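Local coordinates for protein phospholipase A1 (PDB 7EZZ) that hydrolyses acyl ester bonds of phospholipids as an outer-membrane beta-barrel enzyme, probably active as a calcium-dependent dimer, at residues A117-R122 with A152-W157. Sequence-based numbering, arbitrary orientation.
Sequences AGWTLR and AENGNW
Trp119 lays its indole against Asn154: the Asn154 CB methylene sits over one face, 3.5 Å from the centroid of the six-membered ring and 17° off the ring normal, a CH-pi contact. With CG beside the backbone N (chi1 -68°) and so anti to the carbonyl carbon, the Trp119 side chain reaches across the neighbouring strand; CE3 passes 4.1 Å from Ala152 CB, and CH2 arrives 3.7 Å from Trp157 CB. The amide of Asn154 is turned steeply to the indole, the two planes standing 66° apart. Thr120 then secures the backbones as a hydrogen-bonded antiparallel pair with Glu153. Thr120 N donates to Glu153 O at 2.8 Å, and Glu153 N returns a bond to Thr120 O at 3.1 Å. Leu121 faces Ala152 in the following non-hydrogen-bonded pair, 4.1 Å between Leu121 CA and Ala152 CA, with both side chains on the sheet face opposite that of Thr120 and Glu153. On the latter face, the Arg122 guanidinium forms a salt bridge through NE to Glu153 OE2 at 3.5 Å, the hydrogen bond in it being weak; Val2 touches the side chains of Arg122 and Glu153. Beyond Glu153, Asn154 to Trp157 form a type II' turn leading into strand 157-167. The arrangement illustrates how neighbouring antiparallel strands are joined beside the tight turns of an outer-membrane beta-barrel, here the twelve-stranded barrel of the phospholipase A1 family.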
ATOM      1  N   ALA B 117       1.578  11.002 -36.829  1.00 36.06           N
ATOM      2  CA  ALA B 117       1.048  12.379 -36.793  1.00 32.33           C
ATOM      3  C   ALA B 117       1.613  13.162 -35.611  1.00 32.58           C
ATOM      4  O   ALA B 117       0.858  13.860 -34.973  1.00 29.91           O
ATOM      5  CB  ALA B 117      -0.453  12.381 -36.835  1.00 27.78           C
ATOM      6  N   GLY B 118       2.919  13.064 -35.385  1.00 36.73           N
ATOM      7  CA  GLY B 118       3.588  13.796 -34.293  1.00 42.47           C
ATOM      8  C   GLY B 118       3.691  13.003 -33.005  1.00 45.51           C
ATOM      9  O   GLY B 118       4.735  13.080 -32.367  1.00 47.29           O
ATOM     10  N   TRP B 119       2.641  12.261 -32.662  1.00 42.77           N
ATOM     11  CA  TRP B 119       2.564  11.458 -31.419  1.00 39.00           C
ATOM     12  C   TRP B 119       3.312  10.136 -31.547  1.00 39.37           C
ATOM     13  O   TRP B 119       3.242   9.529 -32.584  1.00 42.25           O
ATOM     14  CB  TRP B 119       1.108  11.171 -31.109  1.00 40.86           C
ATOM     15  CG  TRP B 119       0.327  12.372 -30.716  1.00 45.70           C
ATOM     16  CD1 TRP B 119      -0.322  13.231 -31.540  1.00 45.38           C
ATOM     17  CD2 TRP B 119       0.080  12.823 -29.380  1.00 48.54           C
ATOM     18  NE1 TRP B 119      -0.957  14.187 -30.811  1.00 50.03           N
ATOM     19  CE2 TRP B 119      -0.726  13.964 -29.483  1.00 52.87           C
ATOM     20  CE3 TRP B 119       0.456  12.373 -28.113  1.00 48.05           C
ATOM     21  CZ2 TRP B 119      -1.154  14.662 -28.359  1.00 55.48           C
ATOM     22  CZ3 TRP B 119       0.024  13.050 -27.003  1.00 45.95           C
ATOM     23  CH2 TRP B 119      -0.767  14.181 -27.129  1.00 55.20           C
ATOM     24  N   THR B 120       3.954   9.703 -30.472  1.00 35.03           N
ATOM     25  CA  THR B 120       4.691   8.424 -30.464  1.00 32.21           C
ATOM     26  C   THR B 120       4.036   7.475 -29.464  1.00 31.95           C
ATOM     27  O   THR B 120       4.063   7.769 -28.288  1.00 30.57           O
ATOM     28  CB  THR B 120       6.173   8.647 -30.163  1.00 31.92           C
ATOM     29  OG1 THR B 120       6.634   9.659 -31.048  1.00 30.74           O
ATOM     30  CG2 THR B 120       7.010   7.404 -30.335  1.00 30.07           C
ATOM     31  N   LEU B 121       3.440   6.390 -29.948  1.00 31.22           N
ATOM     32  CA  LEU B 121       2.831   5.385 -29.056  1.00 30.08           C
ATOM     33  C   LEU B 121       3.987   4.748 -28.301  1.00 32.24           C
ATOM     34  O   LEU B 121       4.925   4.320 -28.928  1.00 31.77           O
ATOM     35  CB  LEU B 121       2.038   4.382 -29.888  1.00 28.13           C
ATOM     36  CG  LEU B 121       1.379   3.254 -29.115  1.00 27.79           C
ATOM     37  CD1 LEU B 121       0.209   3.748 -28.308  1.00 24.69           C
ATOM     38  CD2 LEU B 121       0.939   2.176 -30.069  1.00 27.40           C
ATOM     39  N   ARG B 122       3.910   4.747 -26.979  1.00 34.87           N
ATOM     40  CA  ARG B 122       5.058   4.267 -26.191  1.00 34.05           C
ATOM     41  C   ARG B 122       4.685   3.014 -25.430  1.00 33.33           C
ATOM     42  O   ARG B 122       5.528   2.184 -25.269  1.00 34.62           O
ATOM     43  CB  ARG B 122       5.416   5.328 -25.157  1.00 36.62           C
ATOM     44  CG  ARG B 122       6.284   6.449 -25.687  1.00 35.05           C
ATOM     45  CD  ARG B 122       7.473   5.816 -26.336  1.00 39.71           C
ATOM     46  NE  ARG B 122       8.325   6.803 -26.938  1.00 43.66           N
ATOM     47  CZ  ARG B 122       9.477   6.526 -27.500  1.00 42.74           C
ATOM     48  NH1 ARG B 122       9.915   5.285 -27.532  1.00 39.18           N
ATOM     49  NH2 ARG B 122      10.187   7.496 -28.024  1.00 46.07           N
ATOM     50  N   ALA B 152       0.629   7.412 -25.360  1.00 27.33           N
ATOM     51  CA  ALA B 152       1.363   8.128 -26.389  1.00 30.46           C
ATOM     52  C   ALA B 152       1.853   9.481 -25.856  1.00 30.38           C
ATOM     53  O   ALA B 152       1.244  10.067 -24.974  1.00 29.91           O
ATOM     54  CB  ALA B 152       0.465   8.263 -27.596  1.00 29.62           C
ATOM     55  N   GLU B 153       2.965   9.975 -26.409  1.00 32.16           N
ATOM     56  CA  GLU B 153       3.569  11.244 -26.036  1.00 37.70           C
ATOM     57  C   GLU B 153       3.830  12.114 -27.281  1.00 40.21           C
ATOM     58  O   GLU B 153       3.852  11.624 -28.405  1.00 42.98           O
ATOM     59  CB  GLU B 153       4.749  10.950 -25.101  1.00 39.03           C
ATOM     60  CG  GLU B 153       6.050  11.657 -25.425  1.00 45.16           C
ATOM     61  CD  GLU B 153       7.044  10.767 -26.150  1.00 47.45           C
ATOM     62  OE1 GLU B 153       7.157  10.924 -27.366  1.00 54.69           O
ATOM     63  OE2 GLU B 153       7.698   9.928 -25.503  1.00 48.05           O
ATOM     64  N   ASN B 154       3.951  13.437 -27.078  1.00 43.07           N
ATOM     65  CA  ASN B 154       4.177  14.439 -28.118  1.00 42.65           C
ATOM     66  C   ASN B 154       4.658  15.726 -27.443  1.00 45.93           C
ATOM     67  O   ASN B 154       3.855  16.481 -26.888  1.00 48.29           O
ATOM     68  CB  ASN B 154       2.904  14.718 -28.924  1.00 42.33           C
ATOM     69  CG  ASN B 154       3.032  15.761 -30.016  1.00 41.83           C
ATOM     70  OD1 ASN B 154       4.131  16.127 -30.434  1.00 39.41           O
ATOM     71  ND2 ASN B 154       1.899  16.235 -30.491  1.00 39.44           N
ATOM     72  N   GLY B 155       5.978  15.970 -27.493  1.00 43.38           N
ATOM     73  CA  GLY B 155       6.584  17.110 -26.818  1.00 42.39           C
ATOM     74  C   GLY B 155       6.285  17.094 -25.317  1.00 42.38           C
ATOM     75  O   GLY B 155       6.670  16.154 -24.626  1.00 40.70           O
ATOM     76  N   ASN B 156       5.535  18.101 -24.841  1.00 39.57           N
ATOM     77  CA  ASN B 156       5.268  18.245 -23.419  1.00 33.64           C
ATOM     78  C   ASN B 156       3.997  17.508 -23.004  1.00 32.60           C
ATOM     79  O   ASN B 156       3.630  17.556 -21.824  1.00 34.48           O
ATOM     80  CB  ASN B 156       5.126  19.706 -23.014  1.00 31.88           C
ATOM     81  CG  ASN B 156       6.417  20.478 -23.126  1.00 33.04           C
ATOM     82  OD1 ASN B 156       7.496  19.956 -22.835  1.00 30.74           O
ATOM     83  ND2 ASN B 156       6.295  21.733 -23.522  1.00 32.07           N
ATOM     84  N   TRP B 157       3.371  16.804 -23.961  1.00 29.23           N
ATOM     85  CA  TRP B 157       2.103  16.130 -23.736  1.00 27.15           C
ATOM     86  C   TRP B 157       2.280  14.624 -23.535  1.00 26.98           C
ATOM     87  O   TRP B 157       3.185  14.003 -24.092  1.00 26.21           O
ATOM     88  CB  TRP B 157       1.154  16.400 -24.906  1.00 30.09           C
ATOM     89  CG  TRP B 157       0.724  17.827 -25.011  1.00 29.41           C
ATOM     90  CD1 TRP B 157       1.330  18.826 -25.720  1.00 29.01           C
ATOM     91  CD2 TRP B 157      -0.421  18.414 -24.369  1.00 29.16           C
ATOM     92  NE1 TRP B 157       0.655  20.002 -25.533  1.00 29.49           N
ATOM     93  CE2 TRP B 157      -0.432  19.780 -24.727  1.00 28.89           C
ATOM     94  CE3 TRP B 157      -1.408  17.931 -23.498  1.00 29.76           C
ATOM     95  CZ2 TRP B 157      -1.404  20.663 -24.255  1.00 27.93           C
ATOM     96  CZ3 TRP B 157      -2.383  18.799 -23.053  1.00 29.57           C
ATOM     97  CH2 TRP B 157      -2.370  20.148 -23.419  1.00 30.02           C
TER